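Local coordinates for protein lysozyme C (Equus asinus, PDB 5XUW) that hydrolyses the beta-1,4 linkages between N-acetylmuramic acid and N-acetylglucosamine in bacterial peptidoglycan and carries one bound calcium ion, at residues 11-20 against 88-99; 27-35 against 105-115. One frame throughout, in Å; residues are numbered along the deposited sequence.

Interaction 1: 11-20 against 88-99; sequences KLKAQEMDGF and IDDDISCAKRVV. With CA (calcium ion), chain C.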
loop_
_atom_site.group_PDB
_atom_site.type_symbol
_atom_site.label_atom_id
_atom_site.label_comp_id
_atom_site.label_asym_id
_atom_site.label_seq_id
_atom_site.Cartn_x
_atom_site.Cartn_y
_atom_site.Cartn_z
ATOM N N LYS A 11 -13.495 -0.481 0.822
ATOM C CA LYS A 11 -12.774 -0.796 2.057
ATOM C C LYS A 11 -11.928 0.401 2.518
ATOM O O LYS A 11 -12.029 0.844 3.662
ATOM C CB LYS A 11 -11.896 -2.026 1.833
ATOM C CG LYS A 11 -11.015 -2.442 3.002
ATOM C CD LYS A 11 -11.787 -2.664 4.289
ATOM C CE LYS A 11 -10.865 -3.189 5.382
ATOM N NZ LYS A 11 -11.561 -3.360 6.688
ATOM N N LEU A 12 -11.101 0.920 1.617
ATOM C CA LEU A 12 -10.256 2.072 1.933
ATOM C C LEU A 12 -11.087 3.298 2.303
ATOM O O LEU A 12 -10.733 4.027 3.233
ATOM C CB LEU A 12 -9.298 2.376 0.780
ATOM C CG LEU A 12 -8.278 1.290 0.410
ATOM C CD1 LEU A 12 -7.271 1.845 -0.581
ATOM C CD2 LEU A 12 -7.553 0.689 1.608
ATOM N N LYS A 13 -12.198 3.514 1.605
ATOM C CA LYS A 13 -13.118 4.605 1.959
ATOM C C LYS A 13 -13.623 4.462 3.398
ATOM O O LYS A 13 -13.674 5.444 4.147
ATOM C CB LYS A 13 -14.311 4.666 0.999
ATOM C CG LYS A 13 -15.274 5.819 1.295
ATOM C CD LYS A 13 -16.308 6.024 0.202
ATOM C CE LYS A 13 -17.395 7.010 0.625
ATOM N NZ LYS A 13 -16.834 8.324 1.048
ATOM N N ALA A 14 -13.986 3.242 3.771
ATOM C CA ALA A 14 -14.497 2.965 5.118
ATOM C C ALA A 14 -13.439 3.176 6.200
ATOM O O ALA A 14 -13.781 3.497 7.342
ATOM C CB ALA A 14 -15.048 1.549 5.191
ATOM N N GLN A 15 -12.165 2.981 5.848
ATOM C CA GLN A 15 -11.036 3.246 6.753
ATOM C C GLN A 15 -10.454 4.664 6.589
ATOM O O GLN A 15 -9.283 4.883 6.878
ATOM C CB GLN A 15 -9.932 2.200 6.539
ATOM C CG GLN A 15 -10.367 0.756 6.747
ATOM C CD GLN A 15 -10.705 0.443 8.188
ATOM O OE1 GLN A 15 -9.924 0.710 9.103
ATOM N NE2 GLN A 15 -11.870 -0.134 8.399
ATOM N N GLU A 16 -11.263 5.609 6.104
ATOM C CA GLU A 16 -10.925 7.038 6.066
ATOM C C GLU A 16 -9.706 7.392 5.206
ATOM O O GLU A 16 -8.992 8.354 5.500
ATOM C CB GLU A 16 -10.797 7.598 7.494
ATOM C CG GLU A 16 -12.098 7.507 8.275
ATOM C CD GLU A 16 -12.036 8.153 9.647
ATOM O OE1 GLU A 16 -13.117 8.333 10.243
ATOM O OE2 GLU A 16 -10.928 8.479 10.134
ATOM N N MET A 17 -9.481 6.641 4.127
ATOM C CA MET A 17 -8.315 6.887 3.270
ATOM C C MET A 17 -8.509 7.973 2.229
ATOM O O MET A 17 -7.514 8.474 1.689
ATOM C CB MET A 17 -7.852 5.609 2.575
ATOM C CG MET A 17 -7.267 4.587 3.533
ATOM S SD MET A 17 -5.728 5.184 4.249
ATOM C CE MET A 17 -4.524 4.515 3.112
ATOM N N ASP A 18 -9.751 8.338 1.923
ATOM C CA ASP A 18 -9.979 9.373 0.912
ATOM C C ASP A 18 -9.437 10.718 1.387
ATOM O O ASP A 18 -9.904 11.264 2.390
ATOM C CB ASP A 18 -11.455 9.512 0.548
ATOM C CG ASP A 18 -11.671 10.462 -0.615
ATOM O OD1 ASP A 18 -10.804 10.530 -1.517
ATOM O OD2 ASP A 18 -12.707 11.149 -0.634
ATOM N N GLY A 19 -8.435 11.229 0.679
ATOM C CA GLY A 19 -7.773 12.470 1.065
ATOM C C GLY A 19 -6.745 12.309 2.168
ATOM O O GLY A 19 -6.139 13.297 2.591
ATOM N N PHE A 20 -6.506 11.079 2.631
ATOM C CA PHE A 20 -5.525 10.879 3.675
ATOM C C PHE A 20 -4.133 11.202 3.150
ATOM O O PHE A 20 -3.722 10.704 2.099
ATOM C CB PHE A 20 -5.536 9.462 4.251
ATOM C CG PHE A 20 -4.726 9.354 5.506
ATOM C CD1 PHE A 20 -5.321 9.538 6.752
ATOM C CD2 PHE A 20 -3.352 9.164 5.443
ATOM C CE1 PHE A 20 -4.561 9.474 7.911
ATOM C CE2 PHE A 20 -2.589 9.100 6.595
ATOM C CZ PHE A 20 -3.191 9.272 7.830
ATOM N N ILE A 88 -6.782 -6.172 5.928
ATOM C CA ILE A 88 -5.780 -5.138 5.614
ATOM C C ILE A 88 -5.830 -3.921 6.538
ATOM O O ILE A 88 -5.197 -2.911 6.258
ATOM C CB ILE A 88 -5.854 -4.680 4.133
ATOM C CG1 ILE A 88 -7.189 -4.005 3.799
ATOM C CG2 ILE A 88 -5.601 -5.857 3.208
ATOM C CD1 ILE A 88 -7.155 -3.203 2.512
ATOM N N ASP A 89 -6.571 -4.003 7.635
ATOM C CA ASP A 89 -6.630 -2.891 8.579
ATOM C C ASP A 89 -5.255 -2.481 9.091
ATOM O O ASP A 89 -4.959 -1.283 9.148
ATOM C CB ASP A 89 -7.559 -3.198 9.755
ATOM C CG ASP A 89 -9.028 -3.228 9.353
ATOM O OD1 ASP A 89 -9.355 -2.881 8.200
ATOM O OD2 ASP A 89 -9.866 -3.623 10.194
ATOM N N ASP A 90 -4.423 -3.462 9.451
ATOM C CA ASP A 90 -3.075 -3.149 9.935
ATOM C C ASP A 90 -2.163 -2.689 8.793
ATOM O O ASP A 90 -1.311 -1.800 8.987
ATOM C CB ASP A 90 -2.456 -4.270 10.790
ATOM C CG ASP A 90 -2.499 -5.637 10.138
ATOM O OD1 ASP A 90 -2.762 -5.736 8.921
ATOM O OD2 ASP A 90 -2.278 -6.640 10.867
ATOM N N ASP A 91 -2.371 -3.237 7.598
ATOM C CA ASP A 91 -1.687 -2.721 6.382
ATOM C C ASP A 91 -2.024 -1.252 6.150
ATOM O O ASP A 91 -1.137 -0.429 5.839
ATOM C CB ASP A 91 -2.068 -3.500 5.117
ATOM C CG ASP A 91 -1.806 -4.986 5.225
ATOM O OD1 ASP A 91 -2.449 -5.632 6.070
ATOM O OD2 ASP A 91 -0.992 -5.512 4.437
ATOM N N ILE A 92 -3.303 -0.919 6.308
ATOM C CA ILE A 92 -3.776 0.460 6.115
ATOM C C ILE A 92 -3.179 1.396 7.168
ATOM O O ILE A 92 -2.708 2.489 6.848
ATOM C CB ILE A 92 -5.317 0.536 6.154
ATOM C CG1 ILE A 92 -5.908 -0.082 4.878
ATOM C CG2 ILE A 92 -5.808 1.971 6.332
ATOM C CD1 ILE A 92 -7.375 -0.421 4.982
ATOM N N SER A 93 -3.233 0.986 8.424
ATOM C CA SER A 93 -2.637 1.801 9.482
ATOM C C SER A 93 -1.156 2.062 9.220
ATOM O O SER A 93 -0.688 3.174 9.446
ATOM C CB SER A 93 -2.841 1.172 10.852
ATOM O OG SER A 93 -2.372 -0.148 10.854
ATOM N N CYS A 94 -0.436 1.060 8.709
ATOM C CA CYS A 94 0.974 1.223 8.375
ATOM C C CYS A 94 1.183 2.147 7.172
ATOM O O CYS A 94 2.067 3.015 7.192
ATOM C CB CYS A 94 1.639 -0.135 8.139
ATOM S SG CYS A 94 3.420 -0.065 7.832
ATOM N N ALA A 95 0.371 1.980 6.129
ATOM C CA ALA A 95 0.466 2.862 4.953
ATOM C C ALA A 95 0.193 4.338 5.318
ATOM O O ALA A 95 0.831 5.254 4.774
ATOM C CB ALA A 95 -0.476 2.392 3.859
ATOM N N LYS A 96 -0.738 4.554 6.249
ATOM C CA LYS A 96 -0.988 5.892 6.803
ATOM C C LYS A 96 0.285 6.481 7.443
ATOM O O LYS A 96 0.583 7.655 7.241
ATOM C CB LYS A 96 -2.134 5.857 7.816
ATOM C CG LYS A 96 -3.507 5.694 7.191
ATOM C CD LYS A 96 -4.588 5.603 8.245
ATOM C CE LYS A 96 -5.967 5.525 7.621
ATOM N NZ LYS A 96 -7.041 5.502 8.643
ATOM N N ARG A 97 1.028 5.667 8.194
ATOM C CA ARG A 97 2.331 6.083 8.745
ATOM C C ARG A 97 3.320 6.367 7.601
ATOM O O ARG A 97 3.983 7.413 7.600
ATOM C CB ARG A 97 2.859 5.039 9.770
ATOM C CG ARG A 97 4.330 5.130 10.211
ATOM C CD ARG A 97 4.641 6.290 11.154
ATOM N NE ARG A 97 6.089 6.437 11.446
ATOM C CZ ARG A 97 7.020 6.861 10.585
ATOM N NH1 ARG A 97 6.699 7.195 9.338
ATOM N NH2 ARG A 97 8.304 6.942 10.955
ATOM N N VAL A 98 3.371 5.489 6.595
ATOM C CA VAL A 98 4.325 5.668 5.497
ATOM C C VAL A 98 4.102 6.995 4.760
ATOM O O VAL A 98 5.077 7.725 4.541
ATOM C CB VAL A 98 4.295 4.494 4.487
ATOM C CG1 VAL A 98 5.235 4.762 3.317
ATOM C CG2 VAL A 98 4.662 3.181 5.176
ATOM N N VAL A 99 2.856 7.314 4.392
ATOM C CA VAL A 99 2.604 8.546 3.592
ATOM C C VAL A 99 2.920 9.844 4.295
ATOM O O VAL A 99 3.118 10.846 3.622
ATOM C CB VAL A 99 1.145 8.841 3.112
ATOM C CG1 VAL A 99 0.900 8.380 1.706
ATOM C CG2 VAL A 99 0.073 8.522 4.141
HETATM CA CA CA C . -2.984 -7.635 7.398
HETATM O O HOH W 1 -6.977 0.638 9.647
HETATM O O HOH W 2 -3.983 -8.269 9.441
HETATM O O HOH W 3 -2.760 -8.255 5.080
#
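Ile92 drives its CD1 methyl between Leu12 and Gln15, and this wedge is the apolar heart of the contact between the end of helix 5-14 and helix 89-100. Leu12 CD2 lies 3.6 Å from Ile92 CD1 and also reaches Ile88, while Met17 SD rests on the other branch, Ile92 CG2, at 3.8 Å. The thioether is shared: Lys96 CE crosses it at 3.4 Å from SD. Leu12 and Met17 press in turn on Trp28 of helix 25-36, which backs this packed side.

Lys96 extends the packing: with the chain extended beyond CG, its methylenes run across one face of the Phe20 ring, CG standing 3.7 Å from the centroid, while Val99 CG2 meets the ring edge in plane. Its ammonium donates from NZ to Gln15 O at 2.9 Å, gripping the carbonyl where the helix has ended. At the Asp89 end the contact is polar and partly open to solvent, with fewer atoms touching. Lys11, bent at chi2 (55°), brings NZ to the syn lone pair of Asp89 OD1 in a 2.7 Å salt bridge. The Gln15 side chain crosses that of Asp89 at about a right angle, amide and carboxylate planes 22° apart but not bonded; a water instead joins Gln15 OE1 to Asp89 O.

A Schellman motif with Glu16 at its C-prime position closes helix 5-14, and a type II turn, Met17 to Phe20, follows. Asp90 OD1 and Asp91 OD1 bind calcium with Asp85 OD1, the backbone carbonyls of Lys82 and Asn87 and two waters, in the loop leading into a helix that calcium-binding lysozymes share with alpha-lactalbumins.

Interaction 2: 27-35 against 105-115; sequences NWVCMAEYE and MSAWKAWVKHC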
loop_
_atom_site.group_PDB
_atom_site.type_symbol
_atom_site.label_atom_id
_atom_site.label_comp_id
_atom_site.label_asym_id
_atom_site.label_seq_id
_atom_site.Cartn_x
_atom_site.Cartn_y
_atom_site.Cartn_z
ATOM N N ASN A 27 -5.975 7.512 -5.990
ATOM C CA ASN A 27 -4.522 7.371 -5.841
ATOM C C ASN A 27 -4.105 6.201 -4.952
ATOM O O ASN A 27 -3.186 5.457 -5.287
ATOM C CB ASN A 27 -3.889 8.686 -5.371
ATOM C CG ASN A 27 -3.481 9.551 -6.527
ATOM O OD1 ASN A 27 -2.551 9.210 -7.254
ATOM N ND2 ASN A 27 -4.185 10.661 -6.732
ATOM N N TRP A 28 -4.786 6.046 -3.827
ATOM C CA TRP A 28 -4.536 4.920 -2.916
ATOM C C TRP A 28 -4.807 3.557 -3.571
ATOM O O TRP A 28 -4.020 2.611 -3.426
ATOM C CB TRP A 28 -5.408 5.068 -1.669
ATOM C CG TRP A 28 -4.899 6.100 -0.723
ATOM C CD1 TRP A 28 -5.431 7.326 -0.455
ATOM C CD2 TRP A 28 -3.727 5.986 0.077
ATOM N NE1 TRP A 28 -4.656 7.981 0.479
ATOM C CE2 TRP A 28 -3.603 7.176 0.816
ATOM C CE3 TRP A 28 -2.772 4.983 0.244
ATOM C CZ2 TRP A 28 -2.563 7.380 1.730
ATOM C CZ3 TRP A 28 -1.741 5.186 1.138
ATOM C CH2 TRP A 28 -1.648 6.372 1.873
ATOM N N VAL A 29 -5.937 3.459 -4.274
ATOM C CA VAL A 29 -6.294 2.221 -4.967
ATOM C C VAL A 29 -5.302 1.952 -6.104
ATOM O O VAL A 29 -4.863 0.812 -6.301
ATOM C CB VAL A 29 -7.756 2.242 -5.474
ATOM C CG1 VAL A 29 -8.085 0.983 -6.259
ATOM C CG2 VAL A 29 -8.719 2.359 -4.300
ATOM N N CYS A 30 -4.931 3.004 -6.825
ATOM C CA CYS A 30 -3.944 2.889 -7.903
ATOM C C CYS A 30 -2.607 2.356 -7.393
ATOM O O CYS A 30 -2.017 1.446 -7.990
ATOM C CB CYS A 30 -3.769 4.228 -8.629
ATOM S SG CYS A 30 -2.905 4.109 -10.207
ATOM N N MET A 31 -2.137 2.885 -6.266
ATOM C CA MET A 31 -0.879 2.400 -5.693
ATOM C C MET A 31 -0.992 0.898 -5.432
ATOM O O MET A 31 -0.090 0.143 -5.786
ATOM C CB MET A 31 -0.522 3.184 -4.424
ATOM C CG MET A 31 0.704 2.692 -3.664
ATOM S SD MET A 31 0.356 1.446 -2.409
ATOM C CE MET A 31 -0.459 2.454 -1.169
ATOM N N ALA A 32 -2.113 0.449 -4.876
ATOM C CA ALA A 32 -2.276 -0.977 -4.609
ATOM C C ALA A 32 -2.279 -1.813 -5.896
ATOM O O ALA A 32 -1.673 -2.887 -5.934
ATOM C CB ALA A 32 -3.530 -1.234 -3.799
ATOM N N GLU A 33 -2.939 -1.325 -6.950
ATOM C CA GLU A 33 -2.998 -2.078 -8.204
ATOM C C GLU A 33 -1.598 -2.316 -8.750
ATOM O O GLU A 33 -1.260 -3.430 -9.143
ATOM C CB GLU A 33 -3.839 -1.386 -9.286
ATOM C CG GLU A 33 -4.050 -2.299 -10.491
ATOM C CD GLU A 33 -5.005 -1.782 -11.551
ATOM O OE1 GLU A 33 -5.650 -0.732 -11.380
ATOM O OE2 GLU A 33 -5.098 -2.464 -12.595
ATOM N N TYR A 34 -0.787 -1.268 -8.787
ATOM C CA TYR A 34 0.522 -1.384 -9.421
ATOM C C TYR A 34 1.611 -1.952 -8.506
ATOM O O TYR A 34 2.577 -2.518 -9.002
ATOM C CB TYR A 34 0.891 -0.061 -10.107
ATOM C CG TYR A 34 -0.046 0.175 -11.275
ATOM C CD1 TYR A 34 0.189 -0.435 -12.515
ATOM C CD2 TYR A 34 -1.209 0.922 -11.131
ATOM C CE1 TYR A 34 -0.683 -0.271 -13.576
ATOM C CE2 TYR A 34 -2.094 1.074 -12.182
ATOM C CZ TYR A 34 -1.815 0.483 -13.413
ATOM O OH TYR A 34 -2.696 0.623 -14.456
ATOM N N GLU A 35 1.440 -1.851 -7.184
ATOM C CA GLU A 35 2.387 -2.456 -6.243
ATOM C C GLU A 35 2.200 -3.968 -6.121
ATOM O O GLU A 35 3.180 -4.706 -6.130
ATOM C CB GLU A 35 2.283 -1.799 -4.862
ATOM C CG GLU A 35 2.890 -0.395 -4.792
ATOM C CD GLU A 35 4.401 -0.364 -4.945
ATOM O OE1 GLU A 35 5.056 -1.413 -4.775
ATOM O OE2 GLU A 35 4.937 0.722 -5.244
ATOM N N MET A 105 3.415 9.728 -1.077
ATOM C CA MET A 105 3.134 8.494 -1.817
ATOM C C MET A 105 4.272 8.083 -2.743
ATOM O O MET A 105 4.316 6.928 -3.180
ATOM C CB MET A 105 1.809 8.562 -2.594
ATOM C CG MET A 105 0.570 8.306 -1.749
ATOM S SD MET A 105 -0.864 7.827 -2.745
ATOM C CE MET A 105 -0.438 6.150 -3.090
ATOM N N SER A 106 5.226 8.987 -3.013
ATOM C CA SER A 106 6.402 8.612 -3.807
ATOM C C SER A 106 7.311 7.579 -3.129
ATOM O O SER A 106 8.241 7.096 -3.750
ATOM C CB SER A 106 7.207 9.845 -4.224
ATOM O OG SER A 106 6.450 10.629 -5.125
ATOM N N ALA A 107 7.048 7.251 -1.859
ATOM C CA ALA A 107 7.620 6.057 -1.232
ATOM C C ALA A 107 7.372 4.780 -2.043
ATOM O O ALA A 107 8.203 3.858 -2.030
ATOM C CB ALA A 107 7.079 5.887 0.181
ATOM N N TRP A 108 6.234 4.726 -2.736
ATOM C CA TRP A 108 5.847 3.550 -3.508
ATOM C C TRP A 108 6.274 3.745 -4.962
ATOM O O TRP A 108 5.699 4.548 -5.695
ATOM C CB TRP A 108 4.344 3.317 -3.382
ATOM C CG TRP A 108 3.914 2.775 -2.037
ATOM C CD1 TRP A 108 4.001 1.481 -1.614
ATOM C CD2 TRP A 108 3.306 3.511 -0.955
ATOM N NE1 TRP A 108 3.490 1.360 -0.341
ATOM C CE2 TRP A 108 3.062 2.591 0.091
ATOM C CE3 TRP A 108 2.964 4.851 -0.766
ATOM C CZ2 TRP A 108 2.469 2.973 1.302
ATOM C CZ3 TRP A 108 2.381 5.232 0.419
ATOM C CH2 TRP A 108 2.133 4.289 1.451
ATOM N N LYS A 109 7.303 3.015 -5.367
ATOM C CA LYS A 109 7.878 3.194 -6.706
ATOM C C LYS A 109 6.899 2.853 -7.836
ATOM O O LYS A 109 6.926 3.489 -8.889
ATOM C CB LYS A 109 9.160 2.380 -6.849
ATOM C CG LYS A 109 10.264 2.822 -5.891
ATOM C CD LYS A 109 11.639 2.467 -6.438
ATOM C CE LYS A 109 12.714 2.529 -5.365
ATOM N NZ LYS A 109 14.037 2.095 -5.899
ATOM N N ALA A 110 6.034 1.863 -7.625
ATOM C CA ALA A 110 5.047 1.506 -8.657
ATOM C C ALA A 110 3.977 2.602 -8.806
ATOM O O ALA A 110 3.508 2.854 -9.919
ATOM C CB ALA A 110 4.425 0.147 -8.377
ATOM N N TRP A 111 3.619 3.263 -7.705
ATOM C CA TRP A 111 2.744 4.433 -7.769
ATOM C C TRP A 111 3.413 5.550 -8.573
ATOM O O TRP A 111 2.790 6.163 -9.454
ATOM C CB TRP A 111 2.352 4.915 -6.367
ATOM C CG TRP A 111 1.494 6.146 -6.405
ATOM C CD1 TRP A 111 0.140 6.211 -6.584
ATOM C CD2 TRP A 111 1.951 7.484 -6.301
ATOM N NE1 TRP A 111 -0.277 7.527 -6.606
ATOM C CE2 TRP A 111 0.818 8.328 -6.423
ATOM C CE3 TRP A 111 3.210 8.063 -6.104
ATOM C CZ2 TRP A 111 0.914 9.718 -6.355
ATOM C CZ3 TRP A 111 3.299 9.441 -6.044
ATOM C CH2 TRP A 111 2.156 10.251 -6.153
ATOM N N VAL A 112 4.686 5.806 -8.295
ATOM C CA VAL A 112 5.423 6.825 -9.055
ATOM C C VAL A 112 5.395 6.511 -10.558
ATOM O O VAL A 112 5.132 7.396 -11.372
ATOM C CB VAL A 112 6.888 6.949 -8.589
ATOM C CG1 VAL A 112 7.680 7.865 -9.517
ATOM C CG2 VAL A 112 6.943 7.455 -7.150
ATOM N N LYS A 113 5.672 5.260 -10.906
ATOM C CA LYS A 113 5.820 4.861 -12.308
ATOM C C LYS A 113 4.505 4.885 -13.083
ATOM O O LYS A 113 4.492 5.279 -14.244
ATOM C CB LYS A 113 6.456 3.473 -12.400
ATOM C CG LYS A 113 6.683 2.969 -13.821
ATOM C CD LYS A 113 7.510 1.696 -13.840
ATOM C CE LYS A 113 7.895 1.315 -15.262
ATOM N NZ LYS A 113 8.531 -0.031 -15.329
ATOM N N HIS A 114 3.419 4.462 -12.448
ATOM C CA HIS A 114 2.144 4.214 -13.132
ATOM C C HIS A 114 0.993 5.166 -12.811
ATOM O O HIS A 114 0.095 5.306 -13.635
ATOM C CB HIS A 114 1.701 2.774 -12.859
ATOM C CG HIS A 114 2.644 1.749 -13.408
ATOM N ND1 HIS A 114 3.500 1.019 -12.611
ATOM C CD2 HIS A 114 2.884 1.352 -14.679
ATOM C CE1 HIS A 114 4.220 0.208 -13.365
ATOM N NE2 HIS A 114 3.857 0.380 -14.624
ATOM N N CYS A 115 0.994 5.780 -11.627
ATOM C CA CYS A 115 -0.152 6.562 -11.141
ATOM C C CYS A 115 0.126 8.049 -10.981
ATOM O O CYS A 115 -0.753 8.869 -11.246
ATOM C CB CYS A 115 -0.601 6.036 -9.780
ATOM S SG CYS A 115 -0.921 4.252 -9.693
HETATM O O HOH W 4 -1.899 10.689 -9.484
#
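Cys30 and Cys115 supply the covalent tie, a disulfide with a chi3 of -90° that joins helix 25-36 to segment 105-115; the short helical axes cross at 105°.

Sulfur and aromatic groups make up the apolar interior. Met31, its CG anti to the backbone N (chi1 175°) and its chain folded at chi2 and chi3, lies flat along one face of the Trp108 indole: SD sits 3.6 Å from the centroid of the five-membered ring, and CE covers the six-membered one. Met105 SD makes a second Met-aromatic contact over the face of Trp28, whose ring meets that of Trp108 obliquely. Nearer the surface, His114 CB rides over the Tyr34 ring, 3.6 Å from its centroid; the two ring planes are close to parallel, but the rings are displaced so far that they hardly overlap.

Two hydrogen bonds form the polar set. Trp111 NE1 donates in its ring plane to Asn27 OD1 at 2.9 Å, and a water links the same oxygen to Cys115 O. Glu35, predicted to be catalytic, receives Ala110 N on OE2 at 2.9 Å, from above the carboxylate plane, while that oxygen also lies at the edge of Trp108.

Around this core, Trp28 touches Leu12 of helix 5-14, Trp28, Met105 and Trp108 all reach Val99 of helix 89-100, and Trp108 NE1 bonds to Phe57 O, between strands 53-54 and 59-60.

In the fold
Interactions 1 and 2, with centres 14 Å apart, illustrate how a small enzyme can build one core from helix pairs that alternate along the chain. Trp28 belongs to interaction 2 but packs against both segments of interaction 1: its NE1 lies 3.1 Å from Met17 O and makes a weak hydrogen bond to Phe20 O, and its ring touches Val99. A second touch is Val99 CG1 against Met105 CG, at 3.5 Å. The two functional sites are well separated. Calcium is held at the start of helix 89-100, 17.1 Å from Glu35 OE2, whereas Glu35 and Asp53, both predicted catalytic residues, have side chains about 6 Å apart at their nearest atoms.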